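Local coordinates for glycosyl hydrolases family 2, sugar binding domain protein (Bacteroides uniformis str. 3978 T3 ii, PDB 6D1P), which acts as a beta-glucuronidase from a human gut bacterium, probably hydrolysing the O-glycosidic bonds of glucuronides, at residues M345-M350 / L373-E378; Q351-M356 / L379-W384; S717-T722 / R802-A807; F751-C756 / S798-I803. All blocks are in the same frame, centred on the assembly; numbering follows the deposited sequence.

Interaction 1 (M345-M350 / L373-E378); sequences MMRTEM and LRLCDE
Leu375 pushes its forked end against helix 343-356 and meets Met350 there in the tight part of this contact. Its CD1 branch lies 3.6 Å from Met350 CG and also rests on the backbone oxygen of Met346, whose CB is close by. Met350 folds back on itself, bent about CB-CG and again about CG-SD, and this curl brings its CE to within 3.8 Å of Cys376 SG. These apolar and sulfur-bearing groups are buried and form the close-packed inner part of the contact. The outer side is polar and looser. Arg347 reaches over the top of Leu375 with a bent chain, so that CD2 of the leucine sits under one face of the guanidinium, near its rim. Beyond it Arg347 NH2 gives an almost straight bond (172°) of 3.0 Å to Glu378 OE2, in the guanidinium plane and on the syn lone pair, while its bond to OE1 is weak. With carboxylate and guanidinium planes 42° apart, this is a salt bridge through a single nitrogen, at an exposed glutamate. The short helix segments cross at -38° with axes 10.4 Å apart, as successive outer helices of a TIM barrel do. Inward, Met346 and Met350 also touch Ile372 of helix 370-379, and Cys376 packs on Val383 of barrel strand 382-386.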
loop_
_atom_site.group_PDB
_atom_site.type_symbol
_atom_site.label_atom_id
_atom_site.label_comp_id
_atom_site.label_asym_id
_atom_site.label_seq_id
_atom_site.Cartn_x
_atom_site.Cartn_y
_atom_site.Cartn_z
ATOM N N MET A 345 22.593 9.718 13.903
ATOM C CA MET A 345 21.692 9.026 14.816
ATOM C C MET A 345 22.395 7.877 15.532
ATOM O O MET A 345 22.178 7.654 16.728
ATOM C CB MET A 345 20.471 8.522 14.058
ATOM C CG MET A 345 19.520 9.638 13.713
ATOM S SD MET A 345 18.328 9.136 12.474
ATOM C CE MET A 345 17.271 8.069 13.444
ATOM N N MET A 346 23.241 7.143 14.816
ATOM C CA MET A 346 23.936 6.018 15.428
ATOM C C MET A 346 24.944 6.485 16.477
ATOM O O MET A 346 25.063 5.863 17.541
ATOM C CB MET A 346 24.608 5.174 14.347
ATOM C CG MET A 346 23.637 4.625 13.298
ATOM S SD MET A 346 24.491 3.523 12.133
ATOM C CE MET A 346 23.760 4.032 10.564
ATOM N N ARG A 347 25.653 7.593 16.216
ATOM C CA ARG A 347 26.553 8.173 17.222
ATOM C C ARG A 347 25.806 8.497 18.502
ATOM O O ARG A 347 26.224 8.113 19.601
ATOM C CB ARG A 347 27.210 9.448 16.695
ATOM C CG ARG A 347 28.388 9.231 15.798
ATOM C CD ARG A 347 29.401 10.351 15.956
ATOM N NE ARG A 347 30.742 9.828 15.708
ATOM C CZ ARG A 347 31.565 9.379 16.652
ATOM N NH1 ARG A 347 31.216 9.414 17.939
ATOM N NH2 ARG A 347 32.756 8.917 16.304
ATOM N N THR A 348 24.707 9.232 18.376
ATOM C CA THR A 348 23.919 9.607 19.540
ATOM C C THR A 348 23.523 8.384 20.357
ATOM O O THR A 348 23.634 8.384 21.589
ATOM C CB THR A 348 22.676 10.378 19.086
ATOM O OG1 THR A 348 23.078 11.624 18.511
ATOM C CG2 THR A 348 21.747 10.630 20.264
ATOM N N GLU A 349 23.069 7.322 19.675
ATOM C CA GLU A 349 22.526 6.163 20.380
ATOM C C GLU A 349 23.629 5.348 21.034
ATOM O O GLU A 349 23.516 4.952 22.200
ATOM C CB GLU A 349 21.712 5.299 19.418
ATOM C CG GLU A 349 21.325 3.924 19.962
ATOM C CD GLU A 349 20.648 3.057 18.891
ATOM O OE1 GLU A 349 20.489 3.566 17.743
ATOM O OE2 GLU A 349 20.289 1.884 19.182
ATOM N N MET A 350 24.703 5.078 20.297
ATOM C CA MET A 350 25.807 4.313 20.873
ATOM C C MET A 350 26.404 5.037 22.081
ATOM O O MET A 350 26.673 4.412 23.116
ATOM C CB MET A 350 26.863 4.029 19.803
ATOM C CG MET A 350 26.334 3.234 18.605
ATOM S SD MET A 350 25.447 1.729 19.081
ATOM C CE MET A 350 26.737 0.820 19.923
ATOM N N LEU A 373 29.849 -0.960 14.218
ATOM C CA LEU A 373 31.061 -1.685 14.585
ATOM C C LEU A 373 32.186 -0.716 14.926
ATOM O O LEU A 373 32.852 -0.858 15.960
ATOM C CB LEU A 373 31.465 -2.619 13.440
ATOM C CG LEU A 373 30.709 -3.945 13.291
ATOM C CD1 LEU A 373 31.155 -4.866 14.402
ATOM C CD2 LEU A 373 29.158 -3.814 13.287
ATOM N N ARG A 374 32.404 0.287 14.066
ATOM C CA ARG A 374 33.399 1.308 14.373
ATOM C C ARG A 374 33.100 1.984 15.704
ATOM O O ARG A 374 34.005 2.191 16.518
ATOM C CB ARG A 374 33.466 2.337 13.250
ATOM C CG ARG A 374 34.128 1.821 11.999
ATOM C CD ARG A 374 33.787 2.692 10.802
ATOM N NE ARG A 374 33.316 1.856 9.707
ATOM C CZ ARG A 374 32.507 2.260 8.735
ATOM N NH1 ARG A 374 32.060 3.518 8.705
ATOM N NH2 ARG A 374 32.139 1.389 7.802
ATOM N N LEU A 375 31.829 2.302 15.965
ATOM C CA LEU A 375 31.488 2.907 17.252
ATOM C C LEU A 375 31.784 1.972 18.425
ATOM O O LEU A 375 32.198 2.428 19.499
ATOM C CB LEU A 375 30.022 3.338 17.250
ATOM C CG LEU A 375 29.749 4.622 16.448
ATOM C CD1 LEU A 375 28.270 4.709 15.998
ATOM C CD2 LEU A 375 30.165 5.867 17.242
ATOM N N CYS A 376 31.591 0.671 18.246
ATOM C CA CYS A 376 31.912 -0.268 19.315
ATOM C C CYS A 376 33.422 -0.344 19.527
ATOM O O CYS A 376 33.907 -0.290 20.663
ATOM C CB CYS A 376 31.317 -1.644 18.988
ATOM S SG CYS A 376 29.498 -1.672 19.095
ATOM N N ASP A 377 34.182 -0.450 18.435
ATOM C CA ASP A 377 35.631 -0.331 18.523
ATOM C C ASP A 377 36.052 0.940 19.260
ATOM O O ASP A 377 36.975 0.916 20.086
ATOM C CB ASP A 377 36.237 -0.351 17.125
ATOM C CG ASP A 377 36.215 -1.728 16.512
ATOM O OD1 ASP A 377 35.781 -2.671 17.194
ATOM O OD2 ASP A 377 36.630 -1.885 15.346
ATOM N N GLU A 378 35.381 2.059 18.986
ATOM C CA GLU A 378 35.872 3.353 19.436
ATOM C C GLU A 378 35.417 3.708 20.849
ATOM O O GLU A 378 36.211 4.225 21.644
ATOM C CB GLU A 378 35.442 4.423 18.435
ATOM C CG GLU A 378 35.662 5.846 18.888
ATOM C CD GLU A 378 34.879 6.849 18.029
ATOM O OE1 GLU A 378 34.689 6.604 16.807
ATOM O OE2 GLU A 378 34.440 7.879 18.587
#

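Interaction 2 (Q351-M356 / L379-W384); sequences QQIKEM and LGLLVW
Lys354 NZ grips two successive carbonyl oxygens where helix 370-379 gives way to barrel strand 382-386, one of the alpha-to-beta connections of the TIM barrel. Lys354 NZ lies 2.7 Å from Leu379 O and 3.0 Å from Gly380 O, and in both bonds the ammonium is tilted out of the carbonyl plane. A third, weak bond goes to Pro278 O. A positive charge beside carbonyls at a helix's C-terminal end probably gains from the negative end of the helix dipole. The lysine leaves its own helix with CG anti to the backbone N (chi1 179°), then bends at chi2 (71°), which sends the ammonium toward the turn. Gly380 leaves the helix with a phi of 101°; at such angles a beta carbon would be jammed against the Leu379 carbonyl oxygen and would also crowd NZ. Along the way the lysine's methylenes slide past Leu379 in the opposite direction, Lys354 CD lying 4.2 Å from Leu379 CB. Deeper in, Ile353 and Leu381 meet at about a right angle, Ile353 CG2 being 4.2 Å from Leu381 CD1, while Ile353 also packs on Ile361 of the neighbouring strand. On the outer flank Leu379 lays its CD1 methyl against the helix backbone, 3.8 Å from Gln351 N.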
loop_
_atom_site.group_PDB
_atom_site.type_symbol
_atom_site.label_atom_id
_atom_site.label_comp_id
_atom_site.label_asym_id
_atom_site.label_seq_id
_atom_site.Cartn_x
_atom_site.Cartn_y
_atom_site.Cartn_z
ATOM N N GLN A 351 26.556 6.366 21.996
ATOM C CA GLN A 351 26.986 7.129 23.169
ATOM C C GLN A 351 26.024 6.944 24.333
ATOM O O GLN A 351 26.456 6.777 25.478
ATOM C CB GLN A 351 27.125 8.620 22.833
ATOM C CG GLN A 351 28.552 9.053 22.537
ATOM C CD GLN A 351 28.661 10.514 22.117
ATOM O OE1 GLN A 351 28.240 11.424 22.849
ATOM N NE2 GLN A 351 29.242 10.748 20.932
ATOM N N GLN A 352 24.720 6.971 24.066
ATOM C CA GLN A 352 23.753 6.792 25.141
ATOM C C GLN A 352 23.941 5.441 25.823
ATOM O O GLN A 352 23.792 5.318 27.049
ATOM C CB GLN A 352 22.339 6.920 24.579
ATOM C CG GLN A 352 21.291 7.467 25.540
ATOM C CD GLN A 352 19.909 7.572 24.873
ATOM O OE1 GLN A 352 19.686 6.993 23.812
ATOM N NE2 GLN A 352 18.987 8.300 25.496
ATOM N N ILE A 353 24.278 4.420 25.033
ATOM C CA ILE A 353 24.509 3.084 25.566
ATOM C C ILE A 353 25.785 3.067 26.400
ATOM O O ILE A 353 25.786 2.617 27.555
ATOM C CB ILE A 353 24.566 2.061 24.413
ATOM C CG1 ILE A 353 23.201 1.988 23.716
ATOM C CG2 ILE A 353 25.037 0.703 24.913
ATOM C CD1 ILE A 353 23.108 0.983 22.612
ATOM N N LYS A 354 26.887 3.552 25.816
ATOM C CA LYS A 354 28.152 3.639 26.539
ATOM C C LYS A 354 27.986 4.379 27.864
ATOM O O LYS A 354 28.454 3.914 28.906
ATOM C CB LYS A 354 29.203 4.325 25.670
ATOM C CG LYS A 354 30.547 4.475 26.372
ATOM C CD LYS A 354 31.248 3.136 26.515
ATOM C CE LYS A 354 32.553 3.278 27.306
ATOM N NZ LYS A 354 33.390 2.053 27.140
ATOM N N GLU A 355 27.269 5.508 27.847
ATOM C CA GLU A 355 27.025 6.281 29.062
ATOM C C GLU A 355 26.154 5.550 30.066
ATOM O O GLU A 355 26.126 5.949 31.234
ATOM C CB GLU A 355 26.363 7.611 28.708
ATOM C CG GLU A 355 27.309 8.518 27.990
ATOM C CD GLU A 355 26.623 9.685 27.328
ATOM O OE1 GLU A 355 25.430 9.931 27.636
ATOM O OE2 GLU A 355 27.284 10.342 26.483
ATOM N N MET A 356 25.393 4.543 29.625
ATOM C CA MET A 356 24.621 3.740 30.560
ATOM C C MET A 356 25.528 2.787 31.336
ATOM O O MET A 356 25.138 2.284 32.393
ATOM C CB MET A 356 23.533 2.963 29.810
ATOM C CG MET A 356 22.493 2.279 30.702
ATOM S SD MET A 356 21.350 1.212 29.750
ATOM C CE MET A 356 22.540 0.230 28.837
ATOM N N LEU A 379 34.163 3.445 21.192
ATOM C CA LEU A 379 33.710 3.760 22.535
ATOM C C LEU A 379 34.061 2.679 23.533
ATOM O O LEU A 379 34.132 2.954 24.738
ATOM C CB LEU A 379 32.200 3.960 22.554
ATOM C CG LEU A 379 31.648 4.972 21.551
ATOM C CD1 LEU A 379 30.102 4.983 21.592
ATOM C CD2 LEU A 379 32.236 6.352 21.823
ATOM N N GLY A 380 34.249 1.453 23.077
ATOM C CA GLY A 380 34.555 0.394 24.011
ATOM C C GLY A 380 33.351 -0.456 24.336
ATOM O O GLY A 380 32.820 -0.410 25.451
ATOM N N LEU A 381 32.915 -1.245 23.354
ATOM C CA LEU A 381 31.804 -2.168 23.525
ATOM C C LEU A 381 32.178 -3.471 22.853
ATOM O O LEU A 381 32.448 -3.490 21.647
ATOM C CB LEU A 381 30.509 -1.616 22.915
ATOM C CG LEU A 381 29.907 -0.386 23.592
ATOM C CD1 LEU A 381 28.626 0.059 22.862
ATOM C CD2 LEU A 381 29.616 -0.656 25.061
ATOM N N LEU A 382 32.201 -4.550 23.627
ATOM C CA LEU A 382 32.367 -5.864 23.037
ATOM C C LEU A 382 31.098 -6.239 22.266
ATOM O O LEU A 382 30.003 -5.753 22.571
ATOM C CB LEU A 382 32.691 -6.890 24.123
ATOM C CG LEU A 382 34.120 -6.784 24.668
ATOM C CD1 LEU A 382 34.225 -7.431 26.019
ATOM C CD2 LEU A 382 35.094 -7.418 23.699
ATOM N N VAL A 383 31.250 -7.121 21.269
ATOM C CA VAL A 383 30.205 -7.369 20.277
ATOM C C VAL A 383 29.967 -8.861 20.069
ATOM O O VAL A 383 30.921 -9.639 19.916
ATOM C CB VAL A 383 30.538 -6.715 18.926
ATOM C CG1 VAL A 383 29.501 -7.119 17.891
ATOM C CG2 VAL A 383 30.620 -5.194 19.077
ATOM N N TRP A 384 28.679 -9.240 20.059
ATOM C CA TRP A 384 28.156 -10.500 19.540
ATOM C C TRP A 384 27.335 -10.134 18.308
ATOM O O TRP A 384 26.359 -9.387 18.410
ATOM C CB TRP A 384 27.312 -11.206 20.618
ATOM C CG TRP A 384 26.346 -12.371 20.229
ATOM C CD1 TRP A 384 25.816 -12.638 18.995
ATOM C CD2 TRP A 384 25.792 -13.372 21.116
ATOM N NE1 TRP A 384 24.988 -13.737 19.053
ATOM C CE2 TRP A 384 24.950 -14.205 20.339
ATOM C CE3 TRP A 384 25.928 -13.645 22.483
ATOM C CZ2 TRP A 384 24.249 -15.294 20.887
ATOM C CZ3 TRP A 384 25.225 -14.702 23.026
ATOM C CH2 TRP A 384 24.400 -15.526 22.230
#

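Interaction 3 (S717-T722 / R802-A807); sequences SRILLT and RILKTA
Ile719 and Leu804 meet because Ile719 CG1 and Leu804 CG both lie beside the backbone N, anti to the carbonyl carbon, with chi1 at -50° and -43°. Ile719 then runs on straight to CD1 while Leu804 comes across it at about a right angle, and Leu804 CD1 settles 3.6 Å from Ile719 CG1. The other leucine methyl, CD2, lies over the backbone of Ser717. Further along, Ala807 fills the space between two side chains of the strand: its CB is 4.0 Å from Ile719 CB and 3.8 Å from Leu721 CD1, and the same methyl leans on the Ile719 carbonyl oxygen. Replacing Ile719 with an alanine would probably leave Leu804 CD1 without its partner and open a gap between the leucine and the strand. The two backbones run in nearly the same direction, 16° apart, yet two waters stand where direct bonds might be expected. One donates to Ser717 O at 2.9 Å and accepts from Lys805 N; the other accepts from Ile719 N at 2.9 Å and donates to Lys805 O at 2.6 Å. Ser717 O, Ile719 N and both polar backbone atoms of Lys805 are bridged by these waters. Ser717 and Arg718 both face Ile738 in a classic beta bulge at the start of strand 718-723, which is outermost in a three-stranded sheet. Strand 807-811 is outermost in the four-stranded sheet facing it, and Leu721 also packs on Ala797 of that sheet. Two margins joined by apolar packing and bridging water are consistent with the edge of a beta sandwich.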
loop_
_atom_site.group_PDB
_atom_site.type_symbol
_atom_site.label_atom_id
_atom_site.label_comp_id
_atom_site.label_asym_id
_atom_site.label_seq_id
_atom_site.Cartn_x
_atom_site.Cartn_y
_atom_site.Cartn_z
ATOM N N SER A 717 -15.179 7.348 32.955
ATOM C CA SER A 717 -16.491 7.872 32.611
ATOM C C SER A 717 -16.447 9.087 31.687
ATOM O O SER A 717 -17.414 9.308 30.953
ATOM C CB SER A 717 -17.245 8.222 33.907
ATOM O OG SER A 717 -18.299 9.147 33.726
ATOM N N ARG A 718 -15.370 9.866 31.669
ATOM C CA ARG A 718 -15.256 11.001 30.772
ATOM C C ARG A 718 -13.806 11.135 30.346
ATOM O O ARG A 718 -12.888 10.702 31.048
ATOM C CB ARG A 718 -15.699 12.330 31.416
ATOM C CG ARG A 718 -17.186 12.561 31.498
ATOM C CD ARG A 718 -17.544 13.958 30.984
ATOM N NE ARG A 718 -17.127 15.041 31.872
ATOM C CZ ARG A 718 -16.777 16.255 31.448
ATOM N NH1 ARG A 718 -16.780 16.542 30.151
ATOM N NH2 ARG A 718 -16.411 17.185 32.317
ATOM N N ILE A 719 -13.609 11.771 29.197
ATOM C CA ILE A 719 -12.281 12.105 28.711
ATOM C C ILE A 719 -12.159 13.615 28.716
ATOM O O ILE A 719 -13.014 14.309 28.162
ATOM C CB ILE A 719 -12.032 11.547 27.301
ATOM C CG1 ILE A 719 -12.408 10.066 27.234
ATOM C CG2 ILE A 719 -10.590 11.770 26.906
ATOM C CD1 ILE A 719 -12.363 9.484 25.836
ATOM N N LEU A 720 -11.109 14.120 29.341
ATOM C CA LEU A 720 -10.812 15.540 29.338
ATOM C C LEU A 720 -9.569 15.786 28.505
ATOM O O LEU A 720 -8.582 15.052 28.616
ATOM C CB LEU A 720 -10.579 16.073 30.752
ATOM C CG LEU A 720 -11.711 15.967 31.770
ATOM C CD1 LEU A 720 -11.302 16.678 33.056
ATOM C CD2 LEU A 720 -12.999 16.549 31.218
ATOM N N LEU A 721 -9.609 16.824 27.684
ATOM C CA LEU A 721 -8.445 17.253 26.926
ATOM C C LEU A 721 -7.912 18.564 27.485
ATOM O O LEU A 721 -8.686 19.454 27.848
ATOM C CB LEU A 721 -8.789 17.411 25.440
ATOM C CG LEU A 721 -8.866 16.077 24.711
ATOM C CD1 LEU A 721 -9.585 16.180 23.329
ATOM C CD2 LEU A 721 -7.453 15.520 24.578
ATOM N N THR A 722 -6.588 18.669 27.559
ATOM C CA THR A 722 -5.902 19.903 27.898
ATOM C C THR A 722 -4.685 20.011 26.997
ATOM O O THR A 722 -4.279 19.027 26.386
ATOM C CB THR A 722 -5.484 19.911 29.375
ATOM O OG1 THR A 722 -4.836 18.669 29.680
ATOM C CG2 THR A 722 -6.704 20.061 30.270
ATOM N N ARG A 802 -15.191 2.914 22.242
ATOM C CA ARG A 802 -16.316 3.799 21.924
ATOM C C ARG A 802 -17.408 3.786 22.989
ATOM O O ARG A 802 -18.567 4.089 22.695
ATOM C CB ARG A 802 -16.931 3.457 20.560
ATOM C CG ARG A 802 -16.047 3.791 19.390
ATOM C CD ARG A 802 -15.492 5.209 19.503
ATOM N NE ARG A 802 -14.719 5.568 18.312
ATOM C CZ ARG A 802 -14.904 6.674 17.590
ATOM N NH1 ARG A 802 -15.827 7.575 17.948
ATOM N NH2 ARG A 802 -14.143 6.893 16.519
ATOM N N ILE A 803 -17.070 3.436 24.226
ATOM C CA ILE A 803 -18.060 3.516 25.292
ATOM C C ILE A 803 -18.116 4.915 25.908
ATOM O O ILE A 803 -19.176 5.342 26.367
ATOM C CB ILE A 803 -17.811 2.441 26.369
ATOM C CG1 ILE A 803 -16.389 2.547 26.937
ATOM C CG2 ILE A 803 -18.093 1.057 25.796
ATOM C CD1 ILE A 803 -16.047 1.499 28.004
ATOM N N LEU A 804 -17.017 5.647 25.919
ATOM C CA LEU A 804 -17.074 7.022 26.381
ATOM C C LEU A 804 -17.375 7.935 25.201
ATOM O O LEU A 804 -17.162 7.573 24.045
ATOM C CB LEU A 804 -15.757 7.433 27.047
ATOM C CG LEU A 804 -15.090 6.442 28.005
ATOM C CD1 LEU A 804 -13.761 6.996 28.548
ATOM C CD2 LEU A 804 -16.029 6.098 29.149
ATOM N N LYS A 805 -17.876 9.129 25.503
ATOM C CA LYS A 805 -18.151 10.115 24.472
ATOM C C LYS A 805 -16.857 10.805 24.071
ATOM O O LYS A 805 -16.014 11.112 24.920
ATOM C CB LYS A 805 -19.174 11.143 24.963
ATOM C CG LYS A 805 -20.603 10.595 25.162
ATOM C CD LYS A 805 -21.435 10.666 23.874
ATOM C CE LYS A 805 -22.541 9.595 23.817
ATOM N NZ LYS A 805 -22.462 8.737 22.571
ATOM N N THR A 806 -16.696 11.022 22.770
ATOM C CA THR A 806 -15.476 11.605 22.222
ATOM C C THR A 806 -15.257 12.992 22.800
ATOM O O THR A 806 -16.205 13.745 22.998
ATOM C CB THR A 806 -15.580 11.682 20.685
ATOM O OG1 THR A 806 -15.490 10.368 20.130
ATOM C CG2 THR A 806 -14.499 12.555 20.084
ATOM N N ALA A 807 -14.001 13.329 23.073
ATOM C CA ALA A 807 -13.644 14.658 23.537
ATOM C C ALA A 807 -12.990 15.454 22.408
ATOM O O ALA A 807 -12.337 14.881 21.530
ATOM C CB ALA A 807 -12.690 14.573 24.742
HETATM O O HOH W 1 -18.185 10.199 28.265
HETATM O O HOH W 2 -15.779 12.072 27.323
#

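Interaction 4 (F751-C756 / S798-I803); sequences FIEFGC and SDSKRI
Ser798 and Glu753 form an antiparallel hydrogen-bonded pair: Glu753 N gives to Ser798 O at 2.7 Å, and Ser798 N returns a bond to Glu753 O at 2.9 Å. The serine hydroxyl is bonded to Thr806 OG1, and a water joins it to Glu753 O. Asp799, opposite Ile752 in the non-hydrogen-bonded pair, begins a type I turn ending at Arg802. Its carboxylate sits between the backbone N and the carbonyl carbon (chi1 67°), and from there Asp799 OD2 accepts from Ile803 N at 2.8 Å. Ser800 continues the pairing with a longer bond, Ser800 N to Phe751 O at 3.2 Å, arriving well above the carbonyl plane. Its OG makes only a weak bond to Glu753 OE2, whose main partner is Arg774 in a salt bridge. A leucine in place of Glu753 would probably leave Arg774 without this countercharge and Ser800 OG without this weak acceptor. At the end of the turn, Arg802 packs on Asp758 of the second subunit. Strand 751-756 lies between strands 774-776 and 793-799, with Ile752 facing Ala782 of the opposing sheet.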
loop_
_atom_site.group_PDB
_atom_site.type_symbol
_atom_site.label_atom_id
_atom_site.label_comp_id
_atom_site.label_asym_id
_atom_site.label_seq_id
_atom_site.Cartn_x
_atom_site.Cartn_y
_atom_site.Cartn_z
ATOM N N PHE A 751 -7.083 1.729 25.713
ATOM C CA PHE A 751 -6.639 2.369 24.482
ATOM C C PHE A 751 -7.399 3.667 24.254
ATOM O O PHE A 751 -8.623 3.735 24.417
ATOM C CB PHE A 751 -6.842 1.439 23.278
ATOM C CG PHE A 751 -5.696 0.511 23.046
ATOM C CD1 PHE A 751 -4.475 1.003 22.608
ATOM C CD2 PHE A 751 -5.822 -0.854 23.290
ATOM C CE1 PHE A 751 -3.383 0.147 22.406
ATOM C CE2 PHE A 751 -4.762 -1.706 23.072
ATOM C CZ PHE A 751 -3.532 -1.207 22.632
ATOM N N ILE A 752 -6.659 4.698 23.865
ATOM C CA ILE A 752 -7.220 5.990 23.506
ATOM C C ILE A 752 -6.723 6.331 22.109
ATOM O O ILE A 752 -5.569 6.044 21.774
ATOM C CB ILE A 752 -6.833 7.072 24.538
ATOM C CG1 ILE A 752 -7.542 6.806 25.859
ATOM C CG2 ILE A 752 -7.264 8.436 24.077
ATOM C CD1 ILE A 752 -6.854 7.472 27.027
ATOM N N GLU A 753 -7.607 6.915 21.293
ATOM C CA GLU A 753 -7.332 7.265 19.903
ATOM C C GLU A 753 -7.497 8.758 19.652
ATOM O O GLU A 753 -8.461 9.370 20.104
ATOM C CB GLU A 753 -8.267 6.532 18.956
ATOM C CG GLU A 753 -8.130 5.047 19.041
ATOM C CD GLU A 753 -9.112 4.356 18.138
ATOM O OE1 GLU A 753 -10.021 5.046 17.645
ATOM O OE2 GLU A 753 -8.972 3.137 17.923
ATOM N N PHE A 754 -6.586 9.325 18.878
ATOM C CA PHE A 754 -6.628 10.731 18.542
ATOM C C PHE A 754 -7.014 10.937 17.079
ATOM O O PHE A 754 -6.693 10.128 16.205
ATOM C CB PHE A 754 -5.282 11.388 18.821
ATOM C CG PHE A 754 -4.899 11.388 20.261
ATOM C CD1 PHE A 754 -3.925 10.514 20.728
ATOM C CD2 PHE A 754 -5.508 12.266 21.157
ATOM C CE1 PHE A 754 -3.540 10.521 22.073
ATOM C CE2 PHE A 754 -5.139 12.281 22.509
ATOM C CZ PHE A 754 -4.147 11.407 22.965
ATOM N N GLY A 755 -7.722 12.036 16.827
ATOM C CA GLY A 755 -8.049 12.445 15.479
ATOM C C GLY A 755 -7.866 13.945 15.362
ATOM O O GLY A 755 -7.646 14.640 16.356
ATOM N N CYS A 756 -7.975 14.443 14.132
ATOM C CA CYS A 756 -7.712 15.858 13.918
ATOM C C CYS A 756 -8.340 16.323 12.608
ATOM O O CYS A 756 -8.288 15.609 11.603
ATOM C CB CYS A 756 -6.200 16.112 13.925
ATOM S SG CYS A 756 -5.761 17.812 13.777
ATOM N N SER A 798 -10.854 9.611 21.751
ATOM C CA SER A 798 -11.866 8.608 22.044
ATOM C C SER A 798 -11.220 7.383 22.676
ATOM O O SER A 798 -10.037 7.102 22.460
ATOM C CB SER A 798 -12.603 8.184 20.773
ATOM O OG SER A 798 -12.778 9.300 19.922
ATOM N N ASP A 799 -12.005 6.659 23.468
ATOM C CA ASP A 799 -11.635 5.301 23.830
ATOM C C ASP A 799 -11.921 4.399 22.638
ATOM O O ASP A 799 -12.986 4.491 22.013
ATOM C CB ASP A 799 -12.390 4.817 25.068
ATOM C CG ASP A 799 -13.864 4.647 24.821
ATOM O OD1 ASP A 799 -14.545 5.654 24.520
ATOM O OD2 ASP A 799 -14.339 3.498 24.911
ATOM N N SER A 800 -10.955 3.549 22.300
ATOM C CA SER A 800 -11.106 2.722 21.108
ATOM C C SER A 800 -12.376 1.885 21.161
ATOM O O SER A 800 -12.967 1.594 20.117
ATOM C CB SER A 800 -9.870 1.841 20.943
ATOM O OG SER A 800 -8.720 2.670 20.979
ATOM N N LYS A 801 -12.824 1.517 22.362
ATOM C CA LYS A 801 -14.050 0.748 22.518
ATOM C C LYS A 801 -15.311 1.588 22.332
ATOM O O LYS A 801 -16.403 1.017 22.295
ATOM C CB LYS A 801 -14.057 0.078 23.892
ATOM C CG LYS A 801 -12.962 -0.970 24.044
ATOM C CD LYS A 801 -13.093 -1.771 25.320
ATOM C CE LYS A 801 -12.492 -3.168 25.149
ATOM N NZ LYS A 801 -12.454 -3.926 26.439
ATOM N N ARG A 802 -15.191 2.914 22.242
ATOM C CA ARG A 802 -16.316 3.799 21.924
ATOM C C ARG A 802 -17.408 3.786 22.989
ATOM O O ARG A 802 -18.567 4.089 22.695
ATOM C CB ARG A 802 -16.931 3.457 20.560
ATOM C CG ARG A 802 -16.047 3.791 19.390
ATOM C CD ARG A 802 -15.492 5.209 19.503
ATOM N NE ARG A 802 -14.719 5.568 18.312
ATOM C CZ ARG A 802 -14.904 6.674 17.590
ATOM N NH1 ARG A 802 -15.827 7.575 17.948
ATOM N NH2 ARG A 802 -14.143 6.893 16.519
ATOM N N ILE A 803 -17.070 3.436 24.226
ATOM C CA ILE A 803 -18.060 3.516 25.292
ATOM C C ILE A 803 -18.116 4.915 25.908
ATOM O O ILE A 803 -19.176 5.342 26.367
ATOM C CB ILE A 803 -17.811 2.441 26.369
ATOM C CG1 ILE A 803 -16.389 2.547 26.937
ATOM C CG2 ILE A 803 -18.093 1.057 25.796
ATOM C CD1 ILE A 803 -16.047 1.499 28.004
HETATM O O HOH W 3 -10.807 1.584 25.066
HETATM O O HOH W 4 -10.698 10.350 18.253
#

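Overall arrangement
The four contacts form two pairs. Interactions 1 and 2 lie 8 Å apart between centres, both using helix 343-356; Cys376 O and Leu381 N, 3.0 Å apart, probably bond across them. Interactions 3 and 4, also 8 Å apart between centres, share Arg802 and Ile803 in the sandwich-like C-terminal region. Between the pairs the nearest atoms are at least about 23 Å apart. Interaction 2 sits where helix 370-379 runs into the start of strand 382-386, the barrel end away from the strand C-termini where glycosidases of this family have their active site. Sodium lies about 10 Å from the Ile353 side chain and about 11 Å from that of Met346, potassium about 12 Å from that of Phe751.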